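Local coordinates for protein ancestral D-type dye decolorizing peroxidase (Geotrichum candidum, PDB 7ANV) that probably uses peroxide to oxidise dyes and related substrates at a bound haem, as a reconstructed ancestor of the fungal D-type dye-decolorizing peroxidases, at residues Gly182-Arg185 with Glu189-His192; Phe251-Gln256 with Ile370-Glu375. All coordinates share one frame; numbering follows the deposited sequence.

Contact 1: residues Gly182-Arg185 with Glu189-His192; sequences GDVR and EKGH
R185 and E189 form a salt bridge where strand 174-183 runs out of the ferredoxin-like sheet and the chain folds back into a type II turn, E189 to H192, closed by H192 N to E189 O (2.9 Å). R185 NH1 reaches E189 OE1 at 2.8 Å; the bond is bent, with an N-H...O angle of 138°, and NH1 meets the oxygen on its anti side. The two side chains run alongside one another in the same direction, and E189 CB lies over one guanidinium face near its rim. The bend at chi3 (52°) turns the guanidinium toward E189; further back on the chain, R185 CD lies 3.4 Å from H192 O. V184 CG1 packs on K190 CG at 3.7 Å. Between the segments sits one water: it accepts from R185 N at 2.9 Å, donates to H192 O at 2.7 Å, and receives only a weak bond from G191 N at 3.0 Å. In the second shell, the backbones of G191 and D199 are hydrogen-bonded, which ties the turn to the GXXDG signature of the family. E193 O takes a further hydrogen bond from R185 NH1, and H192 ND1 bonds G196 O.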
# COMPACT_ATOMS: atom_id res chain seq x y z
N GLY A 182 9.95 4.18 -9.17
CA GLY A 182 9.80 4.82 -7.87
C GLY A 182 11.14 5.16 -7.29
O GLY A 182 12.14 4.56 -7.67
N ASP A 183 11.15 6.13 -6.41
CA ASP A 183 12.38 6.64 -5.78
C ASP A 183 12.02 7.06 -4.36
O ASP A 183 11.05 7.84 -4.18
CB ASP A 183 12.89 7.85 -6.55
CG ASP A 183 13.46 7.45 -7.90
OD1 ASP A 183 14.53 6.85 -7.89
OD2 ASP A 183 12.78 7.71 -8.95
N VAL A 184 12.77 6.56 -3.40
CA VAL A 184 12.68 7.04 -1.99
C VAL A 184 13.05 8.51 -2.03
O VAL A 184 13.90 8.95 -2.85
CB VAL A 184 13.55 6.17 -1.06
CG1 VAL A 184 13.63 6.70 0.34
CG2 VAL A 184 13.05 4.74 -1.03
N ARG A 185 12.45 9.29 -1.13
CA ARG A 185 12.62 10.76 -1.14
C ARG A 185 13.96 11.10 -0.53
O ARG A 185 14.52 10.29 0.20
CB ARG A 185 11.44 11.43 -0.43
CG ARG A 185 10.13 11.28 -1.20
CD ARG A 185 8.92 12.05 -0.71
NE ARG A 185 9.26 13.45 -0.57
CZ ARG A 185 9.20 14.18 0.52
NH1 ARG A 185 8.58 13.75 1.62
NH2 ARG A 185 9.70 15.39 0.48
N GLU A 189 13.90 13.37 4.33
CA GLU A 189 12.55 12.86 3.92
C GLU A 189 12.63 11.41 3.42
O GLU A 189 11.62 10.87 3.00
CB GLU A 189 11.88 13.78 2.91
CG GLU A 189 11.53 15.15 3.49
CD GLU A 189 10.35 15.14 4.46
OE1 GLU A 189 9.38 14.39 4.24
OE2 GLU A 189 10.43 15.89 5.47
N LYS A 190 13.79 10.77 3.57
CA LYS A 190 13.94 9.33 3.22
C LYS A 190 12.95 8.53 4.06
O LYS A 190 12.91 8.69 5.29
CB LYS A 190 15.39 8.88 3.42
CG LYS A 190 15.55 7.37 3.45
CD LYS A 190 16.96 6.86 3.13
CE LYS A 190 16.96 5.35 2.97
NZ LYS A 190 17.96 4.90 1.97
N GLY A 191 12.16 7.67 3.43
CA GLY A 191 11.13 6.85 4.10
C GLY A 191 9.84 7.62 4.36
O GLY A 191 8.92 7.02 4.86
N HIS A 192 9.75 8.89 3.98
CA HIS A 192 8.49 9.66 4.02
C HIS A 192 7.82 9.65 2.65
O HIS A 192 8.56 9.63 1.62
CB HIS A 192 8.74 11.11 4.45
CG HIS A 192 9.31 11.27 5.82
ND1 HIS A 192 8.77 12.14 6.77
CD2 HIS A 192 10.42 10.73 6.40
CE1 HIS A 192 9.50 12.10 7.88
NE2 HIS A 192 10.52 11.24 7.69
O HOH W 1 10.69 8.11 0.83

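Contact 2: residues Phe251-Gln256 with Ile370-Glu375; sequences FRKLQQ and IPYGPE. With HEM (protoporphyrin IX containing Fe), chain B.
Y372 meets K253, L254 and Q255 across the width of a strand, in the second four-stranded antiparallel sheet of the ferredoxin-like fold. Strands 366-372 and 247-256 are not neighbours there: 391-398 runs between them, and the axes of 370-372 and 251-256 come no closer than 8.8 Å, with their directions 53° apart. Side chains must therefore span the gap.

Van der Waals packing carries the direct contact. The Y372 ring swings toward 251-256 with CG set between its own backbone N and carbonyl carbon (chi1 75°), and the phenol end arrives first: OH lies 3.3 Å from K253 CE and 3.3 Å from Q255 CA, with Q255 CB at 3.6 Å. K253, fully extended, crosses the tyrosine at about a right angle. Farther back on the ring, CE1 is 3.8 Å from L254 O, an oblique approach.

Polar ends find their partners beyond the two segments. Y372 OH is hydrogen-bonded to D389 OD1, while K253 NZ forms salt bridges with D389 OD2 and D132 OD2; Q255 OE1 accepts from R469 NE.

Haem contacts come from the side chains of L254 and Q256. L254 CD1 lies 3.7 Å from the vinyl atom CAB, and Q256 NE2 is 3.6 Å from the methyl CMB. Q256 NE2 also donates to E193 OE2, which helps fix its amide against the porphyrin edge.

Together these pairings imply that the D389 carboxylate is shared, one oxygen serving the phenol and the other the lysine. The phenol and ammonium groups would be expected to stabilise its negative charge in this largely buried setting.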
# COMPACT_ATOMS: atom_id res chain seq x y z
N PHE A 251 -1.47 -3.51 -6.97
CA PHE A 251 -0.75 -2.32 -7.43
C PHE A 251 -1.74 -1.18 -7.68
O PHE A 251 -2.67 -1.37 -8.43
CB PHE A 251 0.11 -2.64 -8.66
CG PHE A 251 1.00 -1.49 -9.06
CD1 PHE A 251 0.49 -0.47 -9.86
CD2 PHE A 251 2.34 -1.44 -8.68
CE1 PHE A 251 1.30 0.62 -10.20
CE2 PHE A 251 3.14 -0.35 -9.00
CZ PHE A 251 2.61 0.67 -9.76
N ARG A 252 -1.47 -0.01 -7.12
CA ARG A 252 -2.19 1.23 -7.44
C ARG A 252 -1.20 2.38 -7.63
O ARG A 252 -0.39 2.63 -6.74
CB ARG A 252 -3.15 1.63 -6.31
CG ARG A 252 -4.14 0.58 -5.91
CD ARG A 252 -5.42 0.68 -6.68
NE ARG A 252 -6.23 1.80 -6.23
CZ ARG A 252 -7.25 2.36 -6.90
NH1 ARG A 252 -7.54 2.02 -8.15
NH2 ARG A 252 -7.97 3.30 -6.30
N LYS A 253 -1.28 3.03 -8.77
CA LYS A 253 -0.57 4.30 -9.00
C LYS A 253 -1.44 5.43 -8.45
O LYS A 253 -2.54 5.66 -8.99
CB LYS A 253 -0.24 4.49 -10.47
CG LYS A 253 0.53 5.78 -10.72
CD LYS A 253 0.79 6.11 -12.18
CE LYS A 253 1.34 7.52 -12.25
NZ LYS A 253 1.57 7.99 -13.64
N LEU A 254 -1.01 6.05 -7.36
CA LEU A 254 -1.82 7.07 -6.64
C LEU A 254 -1.06 8.41 -6.75
O LEU A 254 -0.06 8.63 -6.03
CB LEU A 254 -2.03 6.68 -5.18
CG LEU A 254 -2.70 5.34 -5.01
CD1 LEU A 254 -2.84 4.99 -3.52
CD2 LEU A 254 -4.06 5.31 -5.72
N GLN A 255 -1.55 9.26 -7.64
CA GLN A 255 -0.98 10.61 -7.82
C GLN A 255 -1.27 11.45 -6.57
O GLN A 255 -2.42 11.41 -6.09
CB GLN A 255 -1.58 11.25 -9.06
CG GLN A 255 -0.98 12.62 -9.29
CD GLN A 255 -1.63 13.35 -10.43
OE1 GLN A 255 -2.57 12.86 -11.05
NE2 GLN A 255 -1.13 14.56 -10.68
N GLN A 256 -0.31 12.23 -6.08
CA GLN A 256 -0.51 13.12 -4.91
C GLN A 256 -0.40 14.58 -5.33
O GLN A 256 0.49 14.91 -6.11
CB GLN A 256 0.49 12.77 -3.81
CG GLN A 256 0.16 11.42 -3.18
CD GLN A 256 1.23 10.97 -2.23
OE1 GLN A 256 2.08 10.14 -2.53
NE2 GLN A 256 1.17 11.53 -1.03
N ILE A 370 6.36 2.54 -2.80
CA ILE A 370 7.50 3.48 -2.90
C ILE A 370 6.95 4.76 -3.50
O ILE A 370 6.10 4.71 -4.38
CB ILE A 370 8.65 2.87 -3.73
CG1 ILE A 370 9.90 3.73 -3.67
CG2 ILE A 370 8.20 2.57 -5.14
CD1 ILE A 370 11.13 3.07 -4.25
N PRO A 371 7.40 5.95 -3.04
CA PRO A 371 7.05 7.18 -3.71
C PRO A 371 7.54 7.19 -5.17
O PRO A 371 8.51 6.48 -5.50
CB PRO A 371 7.79 8.24 -2.88
CG PRO A 371 7.92 7.62 -1.54
CD PRO A 371 8.18 6.16 -1.82
N TYR A 372 6.92 8.02 -6.00
CA TYR A 372 7.43 8.30 -7.36
C TYR A 372 7.38 9.80 -7.61
O TYR A 372 6.58 10.55 -7.04
CB TYR A 372 6.65 7.55 -8.43
CG TYR A 372 5.28 8.10 -8.72
CD1 TYR A 372 4.15 7.67 -8.04
CD2 TYR A 372 5.12 9.04 -9.72
CE1 TYR A 372 2.88 8.17 -8.35
CE2 TYR A 372 3.87 9.54 -10.05
CZ TYR A 372 2.74 9.12 -9.35
OH TYR A 372 1.51 9.61 -9.71
N GLY A 373 8.24 10.20 -8.54
CA GLY A 373 8.21 11.56 -9.10
C GLY A 373 9.17 12.48 -8.37
O GLY A 373 9.75 12.17 -7.33
N PRO A 374 9.34 13.69 -8.94
CA PRO A 374 10.27 14.65 -8.40
C PRO A 374 9.70 15.31 -7.15
O PRO A 374 8.47 15.26 -6.91
CB PRO A 374 10.40 15.66 -9.55
CG PRO A 374 9.04 15.63 -10.19
CD PRO A 374 8.65 14.17 -10.14
N GLU A 375 10.59 15.91 -6.38
CA GLU A 375 10.26 16.82 -5.27
C GLU A 375 9.49 18.03 -5.80
O GLU A 375 9.62 18.34 -6.98
CB GLU A 375 11.49 17.27 -4.51
CG GLU A 375 12.20 16.12 -3.82
CD GLU A 375 11.34 15.54 -2.72
OE1 GLU A 375 11.15 16.26 -1.71
OE2 GLU A 375 10.80 14.43 -2.92
CHA HEM B . -0.34 3.66 6.95
CHB HEM B . 0.09 7.33 3.82
CHC HEM B . -2.63 4.83 0.59
CHD HEM B . -3.35 1.40 3.92
C1A HEM B . 0.01 4.86 6.36
C2A HEM B . 0.84 5.84 6.96
C3A HEM B . 0.95 6.88 6.09
C4A HEM B . 0.21 6.53 4.93
CMA HEM B . 1.75 8.16 6.29
CAA HEM B . 1.43 5.80 8.36
CBA HEM B . 2.67 4.94 8.52
CGA HEM B . 2.42 3.61 9.19
O1A HEM B . 1.64 3.42 10.14
O2A HEM B . 3.06 2.69 8.80
C1B HEM B . -0.62 6.95 2.66
C2B HEM B . -0.68 7.74 1.47
C3B HEM B . -1.41 7.05 0.55
C4B HEM B . -1.82 5.78 1.21
CMB HEM B . -0.05 9.09 1.26
CAB HEM B . -1.75 7.37 -0.86
CBB HEM B . -1.05 8.22 -1.65
C1C HEM B . -3.10 3.67 1.22
C2C HEM B . -3.99 2.74 0.69
C3C HEM B . -4.21 1.78 1.67
C4C HEM B . -3.42 2.15 2.79
CMC HEM B . -4.60 2.79 -0.71
CAC HEM B . -5.07 0.59 1.67
CBC HEM B . -6.12 0.47 0.89
C1D HEM B . -2.52 1.74 4.99
C2D HEM B . -2.40 0.83 6.15
C3D HEM B . -1.57 1.48 6.99
C4D HEM B . -1.20 2.76 6.35
CMD HEM B . -3.02 -0.53 6.40
CAD HEM B . -1.10 0.99 8.35
CBD HEM B . -2.11 1.28 9.47
CGD HEM B . -1.68 0.65 10.77
O1D HEM B . -1.75 1.39 11.78
O2D HEM B . -1.33 -0.55 10.84
NA HEM B . -0.36 5.29 5.09
NB HEM B . -1.29 5.80 2.45
NC HEM B . -2.79 3.34 2.52
ND HEM B . -1.83 2.89 5.15
FE HEM B . -1.60 4.33 3.89

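Contact 1 comes first along the chain, closing a short loop of three residues just after strand 174-183. Contact 2 opens later and spans 113 residues, from strand 247-256 to strand 366-372, so the two follow in series and neither nest nor cross. Their centres are 10 Å apart, and they touch directly. D183 N probably donates to P371 O (2.8 Å), bringing edge strands 174-183 and 366-372 of the two sheets together, while I370 CD1 packs on G182 C at 3.7 Å. R185 NH2 adds a salt bridge to E375 OE1 at 2.8 Å. E193 serves both contacts, its backbone oxygen bonding R185 and its carboxylate Q256 beside the haem.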